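PDB 5KZL: heme oxygenase from Leptospira interrogans, which oxidatively cleaves heme, a reaction that in this enzyme family opens the porphyrin ring to biliverdin and releases iron and carbon monoxide. Local coordinates for residues 49-52 with 53-57; 61-64 with 65-68; 192-195 with 196-200. The protein carries 1 engineered substitution. All coordinates share one frame; numbering follows the deposited sequence.

In the fold
Of the contacts, the first along the chain is contact 1 (49-52 with 53-57), in the middle turns of helix 41-64, where the side chain of Phe51 lies about 6 Å from the bound heme. The same helix ends in contact 2 (61-64 with 65-68), which follows in series and passes the chain into the loop that leads to helix 82-93; the two centres are 17 Å apart. Much later, contact 3 (192-195 with 196-200) occupies part of helix 188-210, beside helices 10-17 and 125-151, with the side chain of Ser198 about 8 Å from the heme. All three are local, so none closes a long loop, nests or crosses. Phe51 of contact 1 touches Asn205 and Ile208 of helix 188-210, the helix of contact 3.

Contact 1 (49-52 with 53-57)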
loop_
_atom_site.group_PDB
_atom_site.type_symbol
_atom_site.label_atom_id
_atom_site.label_comp_id
_atom_site.label_asym_id
_atom_site.label_seq_id
_atom_site.Cartn_x
_atom_site.Cartn_y
_atom_site.Cartn_z
ATOM N N GLU A 49 6.650 -9.627 -4.042
ATOM C CA GLU A 49 6.578 -9.526 -5.506
ATOM C C GLU A 49 5.289 -8.891 -5.926
ATOM O O GLU A 49 5.313 -8.026 -6.789
ATOM C CB GLU A 49 6.671 -10.891 -6.158
ATOM C CG GLU A 49 8.043 -11.499 -6.016
ATOM C CD GLU A 49 8.119 -12.894 -6.585
ATOM O OE1 GLU A 49 7.064 -13.479 -6.908
ATOM O OE2 GLU A 49 9.249 -13.396 -6.731
ATOM N N ALA A 50 4.158 -9.336 -5.332
ATOM C CA ALA A 50 2.836 -8.786 -5.630
ATOM C C ALA A 50 2.817 -7.283 -5.309
ATOM O O ALA A 50 2.343 -6.511 -6.132
ATOM C CB ALA A 50 1.757 -9.515 -4.836
ATOM N N PHE A 51 3.389 -6.870 -4.149
ATOM C CA PHE A 51 3.473 -5.456 -3.772
ATOM C C PHE A 51 4.381 -4.689 -4.724
ATOM O O PHE A 51 4.055 -3.560 -5.079
ATOM C CB PHE A 51 3.933 -5.291 -2.318
ATOM C CG PHE A 51 2.848 -5.471 -1.277
ATOM C CD1 PHE A 51 1.515 -5.181 -1.572
ATOM C CD2 PHE A 51 3.165 -5.852 0.025
ATOM C CE1 PHE A 51 0.519 -5.323 -0.599
ATOM C CE2 PHE A 51 2.177 -5.941 1.003
ATOM C CZ PHE A 51 0.857 -5.712 0.678
ATOM N N TYR A 52 5.490 -5.300 -5.167
ATOM C CA TYR A 52 6.336 -4.613 -6.141
ATOM C C TYR A 52 5.518 -4.139 -7.360
ATOM O O TYR A 52 5.601 -2.962 -7.730
ATOM C CB TYR A 52 7.525 -5.463 -6.600
ATOM C CG TYR A 52 8.238 -4.773 -7.748
ATOM C CD1 TYR A 52 9.108 -3.712 -7.514
ATOM C CD2 TYR A 52 7.921 -5.074 -9.074
ATOM C CE1 TYR A 52 9.709 -3.018 -8.570
ATOM C CE2 TYR A 52 8.523 -4.398 -10.136
ATOM C CZ TYR A 52 9.409 -3.363 -9.879
ATOM O OH TYR A 52 9.988 -2.679 -10.919
ATOM N N TYR A 53 4.758 -5.048 -7.988
ATOM C CA TYR A 53 3.981 -4.697 -9.183
ATOM C C TYR A 53 2.906 -3.642 -8.883
ATOM O O TYR A 53 2.679 -2.718 -9.668
ATOM C CB TYR A 53 3.421 -5.968 -9.848
ATOM C CG TYR A 53 4.516 -6.820 -10.441
ATOM C CD1 TYR A 53 5.326 -6.333 -11.466
ATOM C CD2 TYR A 53 4.776 -8.101 -9.952
ATOM C CE1 TYR A 53 6.362 -7.098 -11.995
ATOM C CE2 TYR A 53 5.827 -8.869 -10.460
ATOM C CZ TYR A 53 6.594 -8.372 -11.507
ATOM O OH TYR A 53 7.616 -9.104 -12.073
ATOM N N VAL A 54 2.277 -3.763 -7.717
ATOM C CA VAL A 54 1.213 -2.837 -7.306
ATOM C C VAL A 54 1.767 -1.426 -7.133
ATOM O O VAL A 54 1.246 -0.483 -7.738
ATOM C CB VAL A 54 0.524 -3.371 -6.021
ATOM C CG1 VAL A 54 -0.350 -2.299 -5.364
ATOM C CG2 VAL A 54 -0.276 -4.642 -6.320
ATOM N N TYR A 55 2.814 -1.280 -6.308
ATOM C CA TYR A 55 3.413 0.035 -6.067
ATOM C C TYR A 55 4.085 0.610 -7.304
ATOM O O TYR A 55 4.018 1.810 -7.482
ATOM C CB TYR A 55 4.367 -0.014 -4.870
ATOM C CG TYR A 55 3.650 -0.110 -3.541
ATOM C CD1 TYR A 55 3.262 1.034 -2.854
ATOM C CD2 TYR A 55 3.374 -1.346 -2.962
ATOM C CE1 TYR A 55 2.623 0.955 -1.614
ATOM C CE2 TYR A 55 2.753 -1.438 -1.711
ATOM C CZ TYR A 55 2.376 -0.282 -1.049
ATOM O OH TYR A 55 1.759 -0.360 0.165
ATOM N N GLU A 56 4.713 -0.217 -8.161
ATOM C CA GLU A 56 5.312 0.266 -9.413
ATOM C C GLU A 56 4.235 0.966 -10.242
ATOM O O GLU A 56 4.461 2.080 -10.714
ATOM C CB GLU A 56 5.932 -0.892 -10.208
ATOM C CG GLU A 56 6.336 -0.523 -11.628
ATOM C CD GLU A 56 6.910 -1.684 -12.411
ATOM O OE1 GLU A 56 6.208 -2.710 -12.572
ATOM O OE2 GLU A 56 8.071 -1.568 -12.861
ATOM N N SER A 57 3.064 0.325 -10.402
ATOM C CA SER A 57 1.928 0.874 -11.158
ATOM C C SER A 57 1.344 2.108 -10.464
ATOM O O SER A 57 1.174 3.147 -11.109
ATOM C CB SER A 57 0.840 -0.175 -11.336
ATOM O OG SER A 57 -0.189 0.375 -12.150
#
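Tyr52 and Tyr53, neighbours in the middle of helix 41-64, meet edge-to-face: the Tyr52 ring turns an edge to the face of Tyr53, with centroids 5.3 Å apart and planes at 77°. The closest ring atoms are Tyr52 CD2 and Tyr53 CD1, 3.7 Å apart, and CD2 sits toward the rim of that face. Tyr52 CG stands anti to its own nitrogen, whereas Tyr53 CG lies beside its own (chi1 -68°), which turns Tyr53 back toward Glu49 and sets the two rings against each other. Tyr52 OH comes 2.9 Å from OE2 of Glu56, one turn later, with ring and carboxylate planes 58° apart; the Tyr53 hydroxyl is hydrogen-bonded to His101 O in a loop.

Phe51 and Tyr55 lie side by side and point the same way, an offset edge-to-face pair, the edge of Tyr55 toward the face of Phe51, centroids 5.9 Å apart. Tyr55 CE2 comes 3.9 Å from Phe51 CD1. This is i to i+4 packing within the all-helical heme oxygenase fold, and the Phe51 side chain is about 6 Å from the bound heme. Phe51 also meets the ring of Phe161 and touches helix 188-210, while Tyr55 OH is hydrogen-bonded to Asp136 and Arg132. The backbone bonds of the helix are regular, Tyr55 N donating to Phe51 O at 2.9 Å. The two aromatic pairs combine ring contact with phenol groups that hydrogen-bond a loop (Tyr53) and helix 125-151 (Tyr55).

Contact 2 (61-64 with 65-68); sequences ELER and NKNN
Asn65 folds back on Glu61 at the C-terminal end of helix 41-64, and both its backbone N and its side-chain ND2 donate to Glu61 O. The N bond is 3.0 Å long; the ND2 bond, 2.9 Å, is more bent, at 137°. The two donors approach from opposite faces of the carbonyl plane. Asn65 CG lies beside its own nitrogen (chi1 -65°), which turns the amide back toward Glu61, and one carbonyl near the helix end is gripped twice by one residue. The Glu61 carboxylate serves elsewhere: Arg64 grips it side-on, NE to OE1 at 2.8 Å and NH2 to OE2, in the guanidinium plane but tilted out of the carboxylate plane, and OE1 also bonds Ser118 of helix 105-120.

Asn65 is the first residue to leave helical backbone angles, and it opens a type I beta turn that leads the chain into the loop before helix 82-93. Lys66 N reaches back to Glu63 O of the helix, 3.3 Å, from well above the carbonyl plane and not on a lone pair. The Lys66 chain bends at chi3 and crosses Glu63, and NZ forms a salt bridge 2.9 Å from Glu63 OE1, on the syn side but tilted out of the carboxylate plane. Tyr75 OH is a second partner of NZ, and Tyr80 OH binds Glu63 OE2. Next, Asn67 N donates to a water at 2.8 Å that in turn donates to Arg64 O. Asn68 N closes the turn on Asn65 O, and Asn68 OD1 accepts from Val70 N and Leu71 N.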
loop_
_atom_site.group_PDB
_atom_site.type_symbol
_atom_site.label_atom_id
_atom_site.label_comp_id
_atom_site.label_asym_id
_atom_site.label_seq_id
_atom_site.Cartn_x
_atom_site.Cartn_y
_atom_site.Cartn_z
ATOM N N GLU A 61 1.309 5.924 -12.029
ATOM C CA GLU A 61 0.051 6.650 -12.178
ATOM C C GLU A 61 -0.042 7.905 -11.302
ATOM O O GLU A 61 -0.558 8.925 -11.768
ATOM C CB GLU A 61 -1.139 5.687 -11.976
ATOM C CG GLU A 61 -1.178 4.517 -12.972
ATOM C CD GLU A 61 -0.855 4.836 -14.423
ATOM O OE1 GLU A 61 -1.302 5.887 -14.935
ATOM O OE2 GLU A 61 -0.130 4.035 -15.048
ATOM N N LEU A 62 0.483 7.874 -10.066
ATOM C CA LEU A 62 0.499 9.065 -9.206
ATOM C C LEU A 62 1.438 10.140 -9.785
ATOM O O LEU A 62 1.130 11.333 -9.713
ATOM C CB LEU A 62 0.890 8.708 -7.761
ATOM C CG LEU A 62 -0.197 7.984 -6.944
ATOM C CD1 LEU A 62 0.388 7.459 -5.647
ATOM C CD2 LEU A 62 -1.420 8.923 -6.647
ATOM N N GLU A 63 2.565 9.709 -10.396
ATOM C CA GLU A 63 3.505 10.635 -11.028
ATOM C C GLU A 63 2.866 11.237 -12.267
ATOM O O GLU A 63 2.962 12.449 -12.477
ATOM C CB GLU A 63 4.818 9.913 -11.378
ATOM C CG GLU A 63 5.741 9.746 -10.184
ATOM C CD GLU A 63 6.327 11.052 -9.702
ATOM O OE1 GLU A 63 7.028 11.701 -10.512
ATOM O OE2 GLU A 63 6.055 11.447 -8.542
ATOM N N ARG A 64 2.176 10.400 -13.067
ATOM C CA ARG A 64 1.488 10.836 -14.286
ATOM C C ARG A 64 0.435 11.893 -13.960
ATOM O O ARG A 64 0.323 12.889 -14.687
ATOM C CB ARG A 64 0.789 9.644 -14.961
ATOM C CG ARG A 64 0.384 9.915 -16.421
ATOM C CD ARG A 64 -0.314 8.757 -17.127
ATOM N NE ARG A 64 0.224 7.438 -16.773
ATOM C CZ ARG A 64 1.310 6.883 -17.309
ATOM N NH1 ARG A 64 2.005 7.526 -18.243
ATOM N NH2 ARG A 64 1.718 5.688 -16.905
ATOM N N ASN A 65 -0.311 11.695 -12.854
ATOM C CA ASN A 65 -1.370 12.598 -12.437
ATOM C C ASN A 65 -0.981 13.558 -11.326
ATOM O O ASN A 65 -1.875 14.093 -10.668
ATOM C CB ASN A 65 -2.609 11.791 -12.036
ATOM C CG ASN A 65 -3.213 11.043 -13.189
ATOM O OD1 ASN A 65 -3.760 11.635 -14.136
ATOM N ND2 ASN A 65 -2.996 9.752 -13.201
ATOM N N LYS A 66 0.324 13.823 -11.128
ATOM C CA LYS A 66 0.774 14.660 -10.002
ATOM C C LYS A 66 0.203 16.091 -9.999
ATOM O O LYS A 66 0.048 16.659 -8.912
ATOM C CB LYS A 66 2.314 14.681 -9.878
ATOM C CG LYS A 66 3.045 15.433 -10.988
ATOM C CD LYS A 66 4.532 15.624 -10.653
ATOM C CE LYS A 66 5.320 14.354 -10.837
ATOM N NZ LYS A 66 6.793 14.557 -10.693
ATOM N N ASN A 67 -0.108 16.660 -11.191
ATOM C CA ASN A 67 -0.645 18.024 -11.274
ATOM C C ASN A 67 -2.165 18.088 -11.370
ATOM O O ASN A 67 -2.713 19.185 -11.450
ATOM C CB ASN A 67 0.020 18.828 -12.375
ATOM C CG ASN A 67 1.435 19.182 -11.991
ATOM O OD1 ASN A 67 1.721 19.590 -10.847
ATOM N ND2 ASN A 67 2.355 18.973 -12.917
ATOM N N ASN A 68 -2.851 16.938 -11.248
ATOM C CA ASN A 68 -4.301 16.903 -11.156
ATOM C C ASN A 68 -4.693 17.791 -9.951
ATOM O O ASN A 68 -4.037 17.724 -8.903
ATOM C CB ASN A 68 -4.777 15.471 -10.944
ATOM C CG ASN A 68 -6.260 15.345 -10.713
ATOM O OD1 ASN A 68 -6.759 15.593 -9.612
ATOM N ND2 ASN A 68 -6.984 14.913 -11.728
HETATM O O HOH W 1 -0.067 15.706 -13.869
#

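Contact 3 (192-195 with 196-200); sequences QSIL and AESKQ
Regular i to i+4 bonds run through this part of helix 188-210, from Ala196 N to Gln192 O at 2.9 Å up to Lys199 N to Leu195 O at 3.0 Å. Ser198 adds a second bond to the ladder: its hydroxyl folds back along the helix and donates to Ile194 O at 3.0 Å, the carbonyl that already accepts from Ser198 N. OG lies beside its own nitrogen (chi1 -60°), the rotamer that brings it within reach of the preceding turn. It comes from above the carbonyl plane, 38° out of it, while the backbone N is tilted by only 19°. Ser198 is buried, and this bond gives its hydroxyl an acceptor inside its own helix.

The face that carries Ser198 and Ile194 packs on Ala127 of helix 125-151, and Ser198 also touches Val131 there and Leu14 of helix 10-17; helix 188-210 is thereby joined to both within the all-helical heme oxygenase fold. On the neighbouring flank Leu195 and Lys199 touch through their carbon chains. Lys199 runs extended as far as CE, which lies 4.1 Å from Leu195 CG and as far from CD1, and then bends at chi4. Beyond the bend NZ forms a salt bridge with Glu21 and bonds Gly17 O, while Leu195 itself rests on Ile13 and Leu14. Glu197 leads away from the preceding turn: its OE2 hydrogen-bonds His128 of helix 125-151 and its OE1 makes a salt bridge with Arg113 of helix 105-120.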
loop_
_atom_site.group_PDB
_atom_site.type_symbol
_atom_site.label_atom_id
_atom_site.label_comp_id
_atom_site.label_asym_id
_atom_site.label_seq_id
_atom_site.Cartn_x
_atom_site.Cartn_y
_atom_site.Cartn_z
ATOM N N GLN A 192 -17.805 10.168 -1.291
ATOM C CA GLN A 192 -18.460 8.857 -1.314
ATOM C C GLN A 192 -17.856 7.939 -2.374
ATOM O O GLN A 192 -17.683 6.739 -2.104
ATOM C CB GLN A 192 -19.973 8.975 -1.488
ATOM C CG GLN A 192 -20.703 9.376 -0.215
ATOM C CD GLN A 192 -20.486 8.382 0.912
ATOM O OE1 GLN A 192 -20.752 7.175 0.810
ATOM N NE2 GLN A 192 -19.934 8.857 1.981
ATOM N N SER A 193 -17.532 8.495 -3.566
ATOM C CA SER A 193 -16.887 7.741 -4.654
ATOM C C SER A 193 -15.476 7.329 -4.206
ATOM O O SER A 193 -15.035 6.202 -4.496
ATOM C CB SER A 193 -16.816 8.578 -5.930
ATOM O OG SER A 193 -18.107 8.874 -6.443
ATOM N N ILE A 194 -14.775 8.218 -3.459
ATOM C CA ILE A 194 -13.426 7.903 -2.929
ATOM C C ILE A 194 -13.548 6.765 -1.897
ATOM O O ILE A 194 -12.753 5.823 -1.933
ATOM C CB ILE A 194 -12.645 9.153 -2.406
ATOM C CG1 ILE A 194 -12.377 10.165 -3.572
ATOM C CG2 ILE A 194 -11.289 8.732 -1.762
ATOM C CD1 ILE A 194 -12.040 11.574 -3.136
ATOM N N LEU A 195 -14.587 6.810 -1.034
ATOM C CA LEU A 195 -14.845 5.713 -0.084
ATOM C C LEU A 195 -15.128 4.363 -0.824
ATOM O O LEU A 195 -14.553 3.335 -0.463
ATOM C CB LEU A 195 -15.995 6.098 0.887
ATOM C CG LEU A 195 -16.474 5.030 1.871
ATOM C CD1 LEU A 195 -15.332 4.518 2.777
ATOM C CD2 LEU A 195 -17.651 5.548 2.702
ATOM N N ALA A 196 -15.970 4.377 -1.878
ATOM C CA ALA A 196 -16.293 3.188 -2.687
ATOM C C ALA A 196 -15.007 2.601 -3.306
ATOM O O ALA A 196 -14.779 1.384 -3.225
ATOM C CB ALA A 196 -17.289 3.566 -3.773
ATOM N N GLU A 197 -14.104 3.477 -3.798
ATOM C CA GLU A 197 -12.823 3.011 -4.343
ATOM C C GLU A 197 -11.936 2.373 -3.260
ATOM O O GLU A 197 -11.384 1.294 -3.493
ATOM C CB GLU A 197 -12.082 4.105 -5.121
ATOM C CG GLU A 197 -10.886 3.580 -5.937
ATOM C CD GLU A 197 -11.188 2.576 -7.041
ATOM O OE1 GLU A 197 -12.379 2.419 -7.388
ATOM O OE2 GLU A 197 -10.236 1.947 -7.561
ATOM N N SER A 198 -11.875 2.990 -2.072
ATOM C CA SER A 198 -11.089 2.483 -0.937
ATOM C C SER A 198 -11.528 1.055 -0.575
ATOM O O SER A 198 -10.684 0.183 -0.377
ATOM C CB SER A 198 -11.208 3.418 0.262
ATOM O OG SER A 198 -10.727 4.710 -0.069
ATOM N N LYS A 199 -12.850 0.808 -0.541
ATOM C CA LYS A 199 -13.372 -0.541 -0.272
ATOM C C LYS A 199 -12.897 -1.563 -1.312
ATOM O O LYS A 199 -12.519 -2.692 -0.946
ATOM C CB LYS A 199 -14.893 -0.517 -0.198
ATOM C CG LYS A 199 -15.398 0.245 1.020
ATOM C CD LYS A 199 -16.907 0.370 0.966
ATOM C CE LYS A 199 -17.434 1.088 2.169
ATOM N NZ LYS A 199 -17.697 0.136 3.277
ATOM N N GLN A 200 -12.874 -1.150 -2.597
ATOM C CA GLN A 200 -12.411 -1.969 -3.720
ATOM C C GLN A 200 -10.926 -2.288 -3.541
ATOM O O GLN A 200 -10.512 -3.433 -3.758
ATOM C CB GLN A 200 -12.601 -1.201 -5.044
ATOM C CG GLN A 200 -13.737 -1.683 -5.921
ATOM C CD GLN A 200 -13.627 -3.139 -6.263
ATOM O OE1 GLN A 200 -12.801 -3.591 -7.075
ATOM N NE2 GLN A 200 -14.437 -3.897 -5.597
#